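Local coordinates for protein glycosyl hydrolase (Rhizobium leguminosarum bv. trifolii, PDB 5NDX) that probably hydrolyses O-glycosidic bonds as a family 39 glycoside hydrolase, being the bacterial orthologue of human alpha-L-iduronidase, at residues 104-108 with 151-155; 142-147 with 159-163; 179-185 with 214-220. The protein carries 2 engineered substitutions. All coordinates share one frame; numbering follows the deposited sequence.

Contact 1. Residues 104-108 with 151-155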
loop_
_atom_site.group_PDB
_atom_site.type_symbol
_atom_site.label_atom_id
_atom_site.label_comp_id
_atom_site.label_asym_id
_atom_site.label_seq_id
_atom_site.Cartn_x
_atom_site.Cartn_y
_atom_site.Cartn_z
ATOM N N PHE A 104 20.966 23.261 8.644
ATOM C CA PHE A 104 19.839 24.153 8.893
ATOM C C PHE A 104 19.589 24.216 10.401
ATOM O O PHE A 104 19.457 23.194 11.042
ATOM C CB PHE A 104 18.623 23.718 8.061
ATOM C CG PHE A 104 18.838 23.909 6.578
ATOM C CD1 PHE A 104 19.515 22.945 5.829
ATOM C CD2 PHE A 104 18.442 25.066 5.958
ATOM C CE1 PHE A 104 19.774 23.137 4.478
ATOM C CE2 PHE A 104 18.700 25.274 4.603
ATOM C CZ PHE A 104 19.360 24.310 3.860
ATOM N N THR A 105 19.645 25.417 10.976
ATOM C CA THR A 105 19.454 25.630 12.431
ATOM C C THR A 105 18.414 26.692 12.822
ATOM O O THR A 105 18.056 26.774 13.978
ATOM C CB THR A 105 20.799 26.031 13.047
ATOM O OG1 THR A 105 21.326 27.145 12.312
ATOM C CG2 THR A 105 21.790 24.861 12.963
ATOM N N ASP A 106 17.859 27.426 11.859
ATOM C CA ASP A 106 17.035 28.598 12.147
ATOM C C ASP A 106 16.273 29.058 10.910
ATOM O O ASP A 106 16.841 29.703 10.025
ATOM C CB ASP A 106 17.905 29.758 12.684
ATOM C CG ASP A 106 17.081 30.960 13.176
ATOM O OD1 ASP A 106 15.840 30.848 13.358
ATOM O OD2 ASP A 106 17.706 32.024 13.404
ATOM N N TYR A 107 14.974 28.759 10.873
ATOM C CA TYR A 107 14.148 29.098 9.696
ATOM C C TYR A 107 13.622 30.531 9.717
ATOM O O TYR A 107 12.957 30.953 8.776
ATOM C CB TYR A 107 13.024 28.054 9.489
ATOM C CG TYR A 107 13.542 26.777 8.843
ATOM C CD1 TYR A 107 13.786 26.722 7.473
ATOM C CD2 TYR A 107 13.820 25.641 9.601
ATOM C CE1 TYR A 107 14.276 25.572 6.879
ATOM C CE2 TYR A 107 14.297 24.480 9.009
ATOM C CZ TYR A 107 14.526 24.461 7.646
ATOM O OH TYR A 107 15.008 23.335 7.040
ATOM N N GLU A 108 13.961 31.284 10.769
ATOM C CA GLU A 108 13.740 32.736 10.812
ATOM C C GLU A 108 14.912 33.510 10.235
ATOM O O GLU A 108 14.760 34.660 9.850
ATOM C CB GLU A 108 13.454 33.181 12.230
ATOM C CG GLU A 108 12.284 32.409 12.814
ATOM C CD GLU A 108 11.677 33.082 14.016
ATOM O OE1 GLU A 108 11.135 34.183 13.833
ATOM O OE2 GLU A 108 11.718 32.500 15.123
ATOM N N TRP A 151 9.198 19.408 16.256
ATOM C CA TRP A 151 9.670 20.353 15.198
ATOM C C TRP A 151 10.771 21.201 15.789
ATOM O O TRP A 151 10.500 22.264 16.366
ATOM C CB TRP A 151 8.500 21.215 14.670
ATOM C CG TRP A 151 8.732 22.515 13.849
ATOM C CD1 TRP A 151 8.312 23.766 14.218
ATOM C CD2 TRP A 151 9.344 22.679 12.536
ATOM N NE1 TRP A 151 8.648 24.690 13.254
ATOM C CE2 TRP A 151 9.280 24.060 12.216
ATOM C CE3 TRP A 151 9.954 21.810 11.619
ATOM C CZ2 TRP A 151 9.814 24.593 11.015
ATOM C CZ3 TRP A 151 10.488 22.356 10.408
ATOM C CH2 TRP A 151 10.406 23.723 10.133
ATOM N N TRP A 152 12.004 20.687 15.614
ATOM C CA TRP A 152 13.268 21.104 16.295
ATOM C C TRP A 152 13.153 22.263 17.282
ATOM O O TRP A 152 13.432 22.105 18.459
ATOM C CB TRP A 152 14.395 21.363 15.261
ATOM C CG TRP A 152 15.550 20.355 15.275
ATOM C CD1 TRP A 152 16.248 19.915 16.374
ATOM C CD2 TRP A 152 16.155 19.710 14.134
ATOM N NE1 TRP A 152 17.226 19.024 15.989
ATOM C CE2 TRP A 152 17.196 18.882 14.624
ATOM C CE3 TRP A 152 15.912 19.743 12.747
ATOM C CZ2 TRP A 152 17.997 18.098 13.774
ATOM C CZ3 TRP A 152 16.709 18.972 11.906
ATOM C CH2 TRP A 152 17.738 18.156 12.424
ATOM N N THR A 153 12.766 23.421 16.772
ATOM C CA THR A 153 12.186 24.494 17.581
ATOM C C THR A 153 11.447 25.348 16.554
ATOM O O THR A 153 10.225 25.228 16.405
ATOM C CB THR A 153 13.243 25.324 18.395
ATOM O OG1 THR A 153 14.544 25.185 17.801
ATOM C CG2 THR A 153 13.311 24.913 19.903
ATOM N N TYR A 154 12.237 26.154 15.830
ATOM C CA TYR A 154 11.860 27.051 14.721
ATOM C C TYR A 154 10.588 27.910 14.862
ATOM O O TYR A 154 10.589 29.066 14.415
ATOM C CB TYR A 154 11.869 26.297 13.395
ATOM C CG TYR A 154 13.038 25.332 13.199
ATOM C CD1 TYR A 154 14.352 25.706 13.494
ATOM C CD2 TYR A 154 12.827 24.041 12.671
ATOM C CE1 TYR A 154 15.407 24.817 13.303
ATOM C CE2 TYR A 154 13.876 23.155 12.460
ATOM C CZ TYR A 154 15.163 23.545 12.780
ATOM O OH TYR A 154 16.202 22.673 12.575
ATOM N N GLY A 155 9.518 27.358 15.442
ATOM C CA GLY A 155 8.308 28.116 15.772
ATOM C C GLY A 155 7.347 28.186 14.597
ATOM O O GLY A 155 7.644 27.690 13.499
#
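The indole NE1 of Trp151, whose six-membered ring lies beside Tyr107 across the contact, donates to Gly155 O at 3.2 Å. The bond is nearly straight (169°) and runs in the plane of the indole, although it meets the carbonyl from above its plane; it fixes the rotation of the indole within its own loop. Trp151 CH2 then reaches Tyr107 CD2 at 4.0 Å, the two rings being almost parallel but slid so far past each other that they hardly overlap. Tyr154 meets Tyr107 quite differently, in a T-shaped stack with planes at 85° and centroids 4.9 Å apart. Here Tyr107 presents its CD2 edge to the middle of the Tyr154 face, and CD2 comes within 3.6 Å of Tyr154 CD2. With CG turned away from the carbonyl carbon and set beside the backbone N (chi1 -78°), the phenol of Tyr107 is directed into the angle formed by Trp151 and Tyr154. The rim of the Tyr154 ring is used as well: CE1 is 3.4 Å from Thr105 O, which lies near the ring plane, so that backbone oxygen faces the ring edge rather than its pi cloud. No hydrogen bond links the two loops, and the aromatic cluster of Tyr107, Trp151 and Tyr154 joins them. An Asx turn shapes the first loop, Glu108 N donating to Asp106 OD1 at 3.2 Å. This loop connects strand 91-95 to helix 110-131, where Trp116 meets Phe104 edge-to-face, while residues 151-155 lead from strand 140-142 into helix 155-171.

Contact 2. Residues 142-147 with 159-163. Engineered in segment 142-147: Gln146 (natural residue Glu). With 8U8 ((2~{R},3~{S},4~{S},5~{R},6~{S})-6-(4-methyl-2-oxidanylidene-chromen-7-yl)oxy-3,4,5-tris(oxidanyl)oxane-2-carboxylic acid), chain M.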
loop_
_atom_site.group_PDB
_atom_site.type_symbol
_atom_site.label_atom_id
_atom_site.label_comp_id
_atom_site.label_asym_id
_atom_site.label_seq_id
_atom_site.Cartn_x
_atom_site.Cartn_y
_atom_site.Cartn_z
ATOM N N GLU A 142 5.492 17.386 -0.225
ATOM C CA GLU A 142 4.826 17.679 1.041
ATOM C C GLU A 142 5.762 18.358 2.002
ATOM O O GLU A 142 6.974 18.121 1.981
ATOM C CB GLU A 142 4.378 16.371 1.743
ATOM C CG GLU A 142 3.219 16.607 2.670
ATOM C CD GLU A 142 2.766 15.366 3.417
ATOM O OE1 GLU A 142 3.554 14.426 3.504
ATOM O OE2 GLU A 142 1.644 15.357 3.937
ATOM N N THR A 143 5.188 19.140 2.889
ATOM C CA THR A 143 5.937 19.634 4.047
ATOM C C THR A 143 6.428 18.499 4.940
ATOM O O THR A 143 5.886 17.375 4.965
ATOM C CB THR A 143 5.076 20.429 5.025
ATOM O OG1 THR A 143 3.987 19.580 5.439
ATOM C CG2 THR A 143 4.586 21.689 4.415
ATOM N N THR A 144 7.433 18.883 5.708
ATOM C CA THR A 144 8.142 18.063 6.656
ATOM C C THR A 144 7.124 17.610 7.630
ATOM O O THR A 144 6.209 18.360 8.042
ATOM C CB THR A 144 9.293 18.879 7.388
ATOM O OG1 THR A 144 10.356 18.023 7.823
ATOM C CG2 THR A 144 8.755 19.700 8.571
ATOM N N ASN A 145 7.349 16.386 8.038
ATOM C CA ASN A 145 6.393 15.633 8.801
ATOM C C ASN A 145 6.134 16.308 10.162
ATOM O O ASN A 145 6.976 17.095 10.686
ATOM C CB ASN A 145 6.907 14.205 8.990
ATOM C CG ASN A 145 5.883 13.303 9.647
ATOM O OD1 ASN A 145 4.743 13.161 9.152
ATOM N ND2 ASN A 145 6.263 12.727 10.807
ATOM N N GLN A 146 4.944 16.009 10.687
ATOM C CA GLN A 146 4.438 16.610 11.880
ATOM C C GLN A 146 4.786 18.089 11.759
ATOM O O GLN A 146 4.234 18.788 10.897
ATOM C CB GLN A 146 5.010 15.929 13.140
ATOM C CG GLN A 146 4.149 14.795 13.689
ATOM C CD GLN A 146 4.706 13.390 13.443
ATOM O OE1 GLN A 146 5.858 13.094 13.773
ATOM N NE2 GLN A 146 3.874 12.511 12.895
ATOM N N ALA A 147 5.803 18.500 12.501
ATOM C CA ALA A 147 5.967 19.870 12.932
ATOM C C ALA A 147 5.131 20.273 14.191
ATOM O O ALA A 147 5.437 21.273 14.847
ATOM C CB ALA A 147 5.814 20.870 11.792
ATOM N N TYR A 159 8.226 27.784 10.562
ATOM C CA TYR A 159 7.450 26.803 9.792
ATOM C C TYR A 159 6.873 27.433 8.544
ATOM O O TYR A 159 7.021 26.913 7.446
ATOM C CB TYR A 159 6.306 26.178 10.619
ATOM C CG TYR A 159 5.676 24.998 9.884
ATOM C CD1 TYR A 159 6.310 23.754 9.860
ATOM C CD2 TYR A 159 4.508 25.144 9.136
ATOM C CE1 TYR A 159 5.780 22.685 9.144
ATOM C CE2 TYR A 159 3.971 24.070 8.430
ATOM C CZ TYR A 159 4.620 22.852 8.437
ATOM O OH TYR A 159 4.121 21.796 7.750
ATOM N N THR A 160 6.255 28.583 8.737
ATOM C CA THR A 160 5.606 29.305 7.671
ATOM C C THR A 160 6.619 29.834 6.624
ATOM O O THR A 160 6.326 29.886 5.428
ATOM C CB THR A 160 4.675 30.356 8.326
ATOM O OG1 THR A 160 3.452 30.430 7.611
ATOM C CG2 THR A 160 5.304 31.717 8.462
ATOM N N ASN A 161 7.829 30.188 7.058
ATOM C CA ASN A 161 8.922 30.570 6.133
ATOM C C ASN A 161 9.478 29.353 5.374
ATOM O O ASN A 161 9.877 29.455 4.223
ATOM C CB ASN A 161 10.128 31.146 6.894
ATOM C CG ASN A 161 9.871 32.493 7.541
ATOM O OD1 ASN A 161 8.943 33.236 7.204
ATOM N ND2 ASN A 161 10.745 32.821 8.463
ATOM N N TYR A 162 9.623 28.258 6.105
ATOM C CA TYR A 162 9.969 26.950 5.535
ATOM C C TYR A 162 9.003 26.550 4.400
ATOM O O TYR A 162 9.459 26.171 3.310
ATOM C CB TYR A 162 10.066 25.904 6.657
ATOM C CG TYR A 162 9.861 24.479 6.192
ATOM C CD1 TYR A 162 10.897 23.752 5.580
ATOM C CD2 TYR A 162 8.636 23.867 6.353
ATOM C CE1 TYR A 162 10.696 22.449 5.148
ATOM C CE2 TYR A 162 8.423 22.574 5.925
ATOM C CZ TYR A 162 9.449 21.883 5.298
ATOM O OH TYR A 162 9.188 20.611 4.893
ATOM N N TYR A 163 7.697 26.684 4.637
ATOM C CA TYR A 163 6.661 26.430 3.598
ATOM C C TYR A 163 6.887 27.327 2.370
ATOM O O TYR A 163 6.941 26.861 1.214
ATOM C CB TYR A 163 5.228 26.605 4.159
ATOM C CG TYR A 163 4.197 26.129 3.184
ATOM C CD1 TYR A 163 3.873 24.771 3.105
ATOM C CD2 TYR A 163 3.653 26.983 2.253
ATOM C CE1 TYR A 163 3.003 24.292 2.148
ATOM C CE2 TYR A 163 2.784 26.532 1.297
ATOM C CZ TYR A 163 2.452 25.168 1.242
ATOM O OH TYR A 163 1.602 24.682 0.271
HETATM C C15 8U8 M . 5.296 12.166 19.332
HETATM C C13 8U8 M . 4.029 12.219 18.708
HETATM C C14 8U8 M . 3.040 13.028 19.273
HETATM C C16 8U8 M . 1.786 13.138 18.666
HETATM O O9 8U8 M . 0.957 13.843 19.238
HETATM O O8 8U8 M . 1.486 12.444 17.510
HETATM C C11 8U8 M . 2.468 11.733 16.865
HETATM C C10 8U8 M . 2.177 11.153 15.625
HETATM C C12 8U8 M . 3.750 11.601 17.465
HETATM C C7 8U8 M . 4.732 10.889 16.750
HETATM C C8 8U8 M . 4.438 10.315 15.509
HETATM C C9 8U8 M . 3.159 10.430 14.940
HETATM O O2 8U8 M . 2.832 9.912 13.702
HETATM C C5 8U8 M . 3.509 8.753 13.077
HETATM O O1 8U8 M . 3.598 7.696 14.045
HETATM C C1 8U8 M . 4.470 6.660 13.800
HETATM C C6 8U8 M . 3.734 5.536 14.261
HETATM O O7 8U8 M . 4.398 4.576 14.635
HETATM O O6 8U8 M . 2.521 5.626 14.211
HETATM C C2 8U8 M . 4.800 6.353 12.308
HETATM O O5 8U8 M . 3.687 5.647 11.720
HETATM C C3 8U8 M . 5.206 7.643 11.469
HETATM O O4 8U8 M . 6.542 7.567 11.110
HETATM C C4 8U8 M . 4.923 8.959 12.261
HETATM O O3 8U8 M . 4.994 10.096 11.307
#
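The rings of Tyr159, Tyr162 and Tyr163, all on helix 155-171, turn mainly their edges to the loop that follows strand 140-142. Tyr162 has Thr144 N and Thr143 CB near its ring plane, Tyr163 has Thr143 CG2 in its plane, and Tyr159 has Thr144 CG2 at its rim. Elsewhere around these rings, Trp116 meets Tyr162 at an inclined angle and Trp151 forms an edge-to-face pair with Tyr159. The firm polar link is Thr144 N to Tyr162 OH, short at 2.6 Å but bent to 133°. The same buried hydroxyl is hydrogen-bonded to Leu96 O, so it ties the loop to the preceding strand connection as well as to the helix. Tyr159 slips in beside it: its CE1 is pressed to 3.2 Å from Ala147 CB, a tight approach, and its OH lies 3.2 Å from Thr143 CB. With OG1 set between the backbone N and the carbonyl carbon (chi1 57°), CG2 of Thr143 lies anti to the carbonyl carbon and touches Tyr163 CD1 at 3.4 Å. While these residues face the helix, Asn145 and Gln146 turn the other way, to the bound 4-methylumbelliferyl glycoside of chain M. Asn145 ND2 (3.0 Å) and Gln146 NE2 (3.1 Å) both donate to its sugar hydroxyl O3, and Gln146 NE2 is also 2.9 Å from the glycosidic oxygen O2. Gln146 is an engineered replacement of the natural glutamate, the predicted proton donor. An asparagine directly before the acid/base glutamate, at the end of the fourth barrel strand, is the signature of the clan GH-A (beta/alpha)8 glycosidases.

Contact 3. Residues 179-185 with 214-220. With 8U8 ((2~{R},3~{S},4~{S},5~{R},6~{S})-6-(4-methyl-2-oxidanylidene-chromen-7-yl)oxy-3,4,5-tris(oxidanyl)oxane-2-carboxylic acid), chain N; 8U8 ((2~{R},3~{S},4~{S},5~{R},6~{S})-6-(4-methyl-2-oxidanylidene-chromen-7-yl)oxy-3,4,5-tris(oxidanyl)oxane-2-carboxylic acid), chain M.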
loop_
_atom_site.group_PDB
_atom_site.type_symbol
_atom_site.label_atom_id
_atom_site.label_comp_id
_atom_site.label_asym_id
_atom_site.label_seq_id
_atom_site.Cartn_x
_atom_site.Cartn_y
_atom_site.Cartn_z
ATOM N N MET A 179 2.368 20.866 -4.295
ATOM C CA MET A 179 2.888 21.110 -2.973
ATOM C C MET A 179 1.734 21.148 -1.995
ATOM O O MET A 179 0.681 21.712 -2.289
ATOM C CB MET A 179 3.604 22.438 -2.881
ATOM C CG MET A 179 4.191 22.700 -1.494
ATOM S SD MET A 179 5.476 21.502 -1.047
ATOM C CE MET A 179 5.630 21.757 0.728
ATOM N N GLY A 180 1.941 20.572 -0.829
ATOM C CA GLY A 180 0.907 20.585 0.192
ATOM C C GLY A 180 1.436 20.284 1.554
ATOM O O GLY A 180 2.640 20.105 1.747
ATOM N N GLY A 181 0.518 20.269 2.512
ATOM C CA GLY A 181 0.875 20.122 3.894
ATOM C C GLY A 181 -0.310 20.412 4.768
ATOM O O GLY A 181 -1.430 20.529 4.265
ATOM N N PRO A 182 -0.103 20.538 6.060
ATOM C CA PRO A 182 1.185 20.440 6.761
ATOM C C PRO A 182 1.612 19.041 7.239
ATOM O O PRO A 182 2.678 18.908 7.840
ATOM C CB PRO A 182 0.958 21.318 7.998
ATOM C CG PRO A 182 -0.529 21.251 8.244
ATOM C CD PRO A 182 -1.217 20.911 6.949
ATOM N N GLY A 183 0.831 18.000 6.972
ATOM C CA GLY A 183 1.139 16.671 7.525
ATOM C C GLY A 183 1.228 16.626 9.054
ATOM O O GLY A 183 2.144 16.010 9.622
ATOM N N THR A 184 0.280 17.290 9.706
ATOM C CA THR A 184 0.241 17.393 11.158
ATOM C C THR A 184 -0.387 16.159 11.815
ATOM O O THR A 184 -1.282 15.517 11.236
ATOM C CB THR A 184 -0.505 18.677 11.602
ATOM O OG1 THR A 184 -1.636 18.916 10.752
ATOM C CG2 THR A 184 0.445 19.881 11.532
ATOM N N ALA A 185 0.082 15.854 13.026
ATOM C CA ALA A 185 -0.331 14.649 13.741
ATOM C C ALA A 185 -1.566 14.845 14.632
ATOM O O ALA A 185 -2.278 13.889 14.898
ATOM C CB ALA A 185 0.814 14.120 14.589
ATOM N N ILE A 214 -1.044 26.329 -2.158
ATOM C CA ILE A 214 -1.234 25.027 -1.526
ATOM C C ILE A 214 -2.183 24.236 -2.417
ATOM O O ILE A 214 -3.281 24.694 -2.741
ATOM C CB ILE A 214 -1.700 25.142 -0.057
ATOM C CG1 ILE A 214 -1.812 23.743 0.578
ATOM C CG2 ILE A 214 -3.024 25.880 0.057
ATOM C CD1 ILE A 214 -1.882 23.751 2.103
ATOM N N ASP A 215 -1.723 23.071 -2.862
ATOM C CA ASP A 215 -2.473 22.252 -3.800
ATOM C C ASP A 215 -3.288 21.180 -3.099
ATOM O O ASP A 215 -4.180 20.644 -3.699
ATOM C CB ASP A 215 -1.520 21.627 -4.783
ATOM C CG ASP A 215 -0.790 22.684 -5.628
ATOM O OD1 ASP A 215 -1.485 23.501 -6.226
ATOM O OD2 ASP A 215 0.451 22.724 -5.663
ATOM N N TYR A 216 -2.982 20.879 -1.841
ATOM C CA TYR A 216 -3.767 19.881 -1.065
ATOM C C TYR A 216 -3.487 20.083 0.410
ATOM O O TYR A 216 -2.429 20.586 0.791
ATOM C CB TYR A 216 -3.469 18.423 -1.543
ATOM C CG TYR A 216 -2.059 18.004 -1.252
ATOM C CD1 TYR A 216 -1.717 17.497 -0.015
ATOM C CD2 TYR A 216 -1.037 18.196 -2.183
ATOM C CE1 TYR A 216 -0.397 17.139 0.290
ATOM C CE2 TYR A 216 0.273 17.861 -1.891
ATOM C CZ TYR A 216 0.590 17.310 -0.646
ATOM O OH TYR A 216 1.892 16.976 -0.294
ATOM N N ILE A 217 -4.425 19.647 1.239
ATOM C CA ILE A 217 -4.287 19.702 2.663
ATOM C C ILE A 217 -4.080 18.295 3.224
ATOM O O ILE A 217 -4.907 17.414 3.007
ATOM C CB ILE A 217 -5.534 20.368 3.271
ATOM C CG1 ILE A 217 -5.618 21.827 2.781
ATOM C CG2 ILE A 217 -5.450 20.355 4.785
ATOM C CD1 ILE A 217 -6.991 22.423 2.911
ATOM N N SER A 218 -2.994 18.095 3.971
ATOM C CA SER A 218 -2.692 16.796 4.522
ATOM C C SER A 218 -2.623 16.802 6.038
ATOM O O SER A 218 -2.033 17.712 6.641
ATOM C CB SER A 218 -1.396 16.229 3.942
ATOM O OG SER A 218 -0.321 17.054 4.240
ATOM N N ILE A 219 -3.207 15.766 6.628
ATOM C CA ILE A 219 -3.134 15.477 8.051
ATOM C C ILE A 219 -2.912 13.980 8.273
ATOM O O ILE A 219 -3.111 13.208 7.328
ATOM C CB ILE A 219 -4.450 15.878 8.746
ATOM C CG1 ILE A 219 -5.651 15.187 8.131
ATOM C CG2 ILE A 219 -4.652 17.388 8.657
ATOM C CD1 ILE A 219 -6.945 15.528 8.849
ATOM N N HIS A 220 -2.479 13.578 9.480
ATOM C CA HIS A 220 -2.556 12.186 9.898
ATOM C C HIS A 220 -3.700 12.032 10.902
ATOM O O HIS A 220 -3.772 12.760 11.884
ATOM C CB HIS A 220 -1.385 11.598 10.721
ATOM C CG HIS A 220 -0.054 12.141 10.455
ATOM N ND1 HIS A 220 0.336 12.596 9.221
ATOM C CD2 HIS A 220 1.026 12.230 11.257
ATOM C CE1 HIS A 220 1.604 12.934 9.259
ATOM N NE2 HIS A 220 2.033 12.772 10.493
HETATM C C15 8U8 N . -0.845 13.949 -2.095
HETATM C C13 8U8 N . -1.833 13.960 -3.082
HETATM C C14 8U8 N . -2.525 15.132 -3.361
HETATM C C16 8U8 N . -3.451 15.165 -4.394
HETATM O O9 8U8 N . -4.092 16.189 -4.590
HETATM O O8 8U8 N . -3.746 14.035 -5.091
HETATM C C11 8U8 N . -3.049 12.901 -4.869
HETATM C C10 8U8 N . -3.352 11.848 -5.696
HETATM C C12 8U8 N . -2.093 12.831 -3.866
HETATM C C7 8U8 N . -1.410 11.624 -3.715
HETATM C C8 8U8 N . -1.720 10.552 -4.544
HETATM C C9 8U8 N . -2.684 10.651 -5.549
HETATM O O2 8U8 N . -2.938 9.567 -6.351
HETATM C C5 8U8 N . -3.566 9.780 -7.643
HETATM O O1 8U8 N . -4.960 9.739 -7.291
HETATM C C1 8U8 N . -5.936 9.776 -8.357
HETATM C C6 8U8 N . -5.885 11.135 -9.140
HETATM O O7 8U8 N . -5.443 12.149 -8.563
HETATM O O6 8U8 N . -6.234 11.106 -10.330
HETATM C C2 8U8 N . -5.630 8.579 -9.254
HETATM O O5 8U8 N . -6.568 8.471 -10.369
HETATM C C3 8U8 N . -4.175 8.664 -9.771
HETATM O O4 8U8 N . -3.919 7.501 -10.515
HETATM C C4 8U8 N . -3.203 8.690 -8.591
HETATM O O3 8U8 N . -1.854 8.876 -9.023
HETATM C C15 8U8 M . 5.296 12.166 19.332
HETATM C C13 8U8 M . 4.029 12.219 18.708
HETATM C C14 8U8 M . 3.040 13.028 19.273
HETATM C C16 8U8 M . 1.786 13.138 18.666
HETATM O O9 8U8 M . 0.957 13.843 19.238
HETATM O O8 8U8 M . 1.486 12.444 17.510
HETATM C C11 8U8 M . 2.468 11.733 16.865
HETATM C C10 8U8 M . 2.177 11.153 15.625
HETATM C C12 8U8 M . 3.750 11.601 17.465
HETATM C C7 8U8 M . 4.732 10.889 16.750
HETATM C C8 8U8 M . 4.438 10.315 15.509
HETATM C C9 8U8 M . 3.159 10.430 14.940
HETATM O O2 8U8 M . 2.832 9.912 13.702
HETATM C C5 8U8 M . 3.509 8.753 13.077
HETATM O O1 8U8 M . 3.598 7.696 14.045
HETATM C C1 8U8 M . 4.470 6.660 13.800
HETATM C C6 8U8 M . 3.734 5.536 14.261
HETATM O O7 8U8 M . 4.398 4.576 14.635
HETATM O O6 8U8 M . 2.521 5.626 14.211
HETATM C C2 8U8 M . 4.800 6.353 12.308
HETATM O O5 8U8 M . 3.687 5.647 11.720
HETATM C C3 8U8 M . 5.206 7.643 11.469
HETATM O O4 8U8 M . 6.542 7.567 11.110
HETATM C C4 8U8 M . 4.923 8.959 12.261
HETATM O O3 8U8 M . 4.994 10.096 11.307
#
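Tyr216 lays its ring over Gly180 of the adjoining parallel strand, within the beta-alpha-beta crossover of strand 179-184, helix 190-200 and strand 216-219 in the TIM barrel. Its CB is 3.8 Å from O9 of the chain N ligand, and CG meets the coumarin C14 of that ligand at 3.6 Å. Farther out, CE2 and CZ move in over the glycine: CZ is 3.4 Å from Gly180 CA, and the CA sits above the ring face as a CH-pi contact, only 18° off the normal. OH, at the tip, is hydrogen-bonded to Phe141 O of strand 140-142, the next but one in the barrel. A chi1 of 66° sets CG between the backbone N and the carbonyl carbon and folds the phenol across Gly180, where a side chain would collide with it. The ring is thus held between Gly180 CA on one face and the coumarin C14 and methyl C15 on the other. Replacing Tyr216 by alanine would take away the ring and hydroxyl and is likely to leave Phe141 O without this partner, the coumarin without the aromatic face against its C14 and C15, and a gap over Gly180. Backbone bonds lace the two strands, such as Ser218 N to Gly181 O at 2.9 Å. Near the N-terminal ends of the two segments Asp215 clasps Met179 twice, its N donating to Met179 O and its OD2, also paired with Arg213, accepting from Met179 N by the anti lone pair. Past the cis peptide before Pro182, Gly183 N donates to Ser218 O. At the other end His220 N reaches Thr184 O at 2.9 Å, almost perfectly straight at 177°.

How the contacts relate
Contacts 1 and 2 interlock, since their segments alternate along the chain and their centres lie about 10 Å apart; Tyr107 O accepts from Asn161 ND2 at 2.9 Å, and Trp151 CZ3 packs on Thr144 CG2 at 3.7 Å. Contact 3 follows later in the chain and joins contact 2 inside the barrel, where Glu142 OE2 meets Ser218 OG at 2.6 Å. Contacts 2 and 3 both touch the chain M ligand, with the side chains of Gln146 and His220 about 3 Å apart. Contact 1 stands farther back: the side chain of Trp151 is about 11 Å from a bound ligand, and contacts 1 and 3 do not touch.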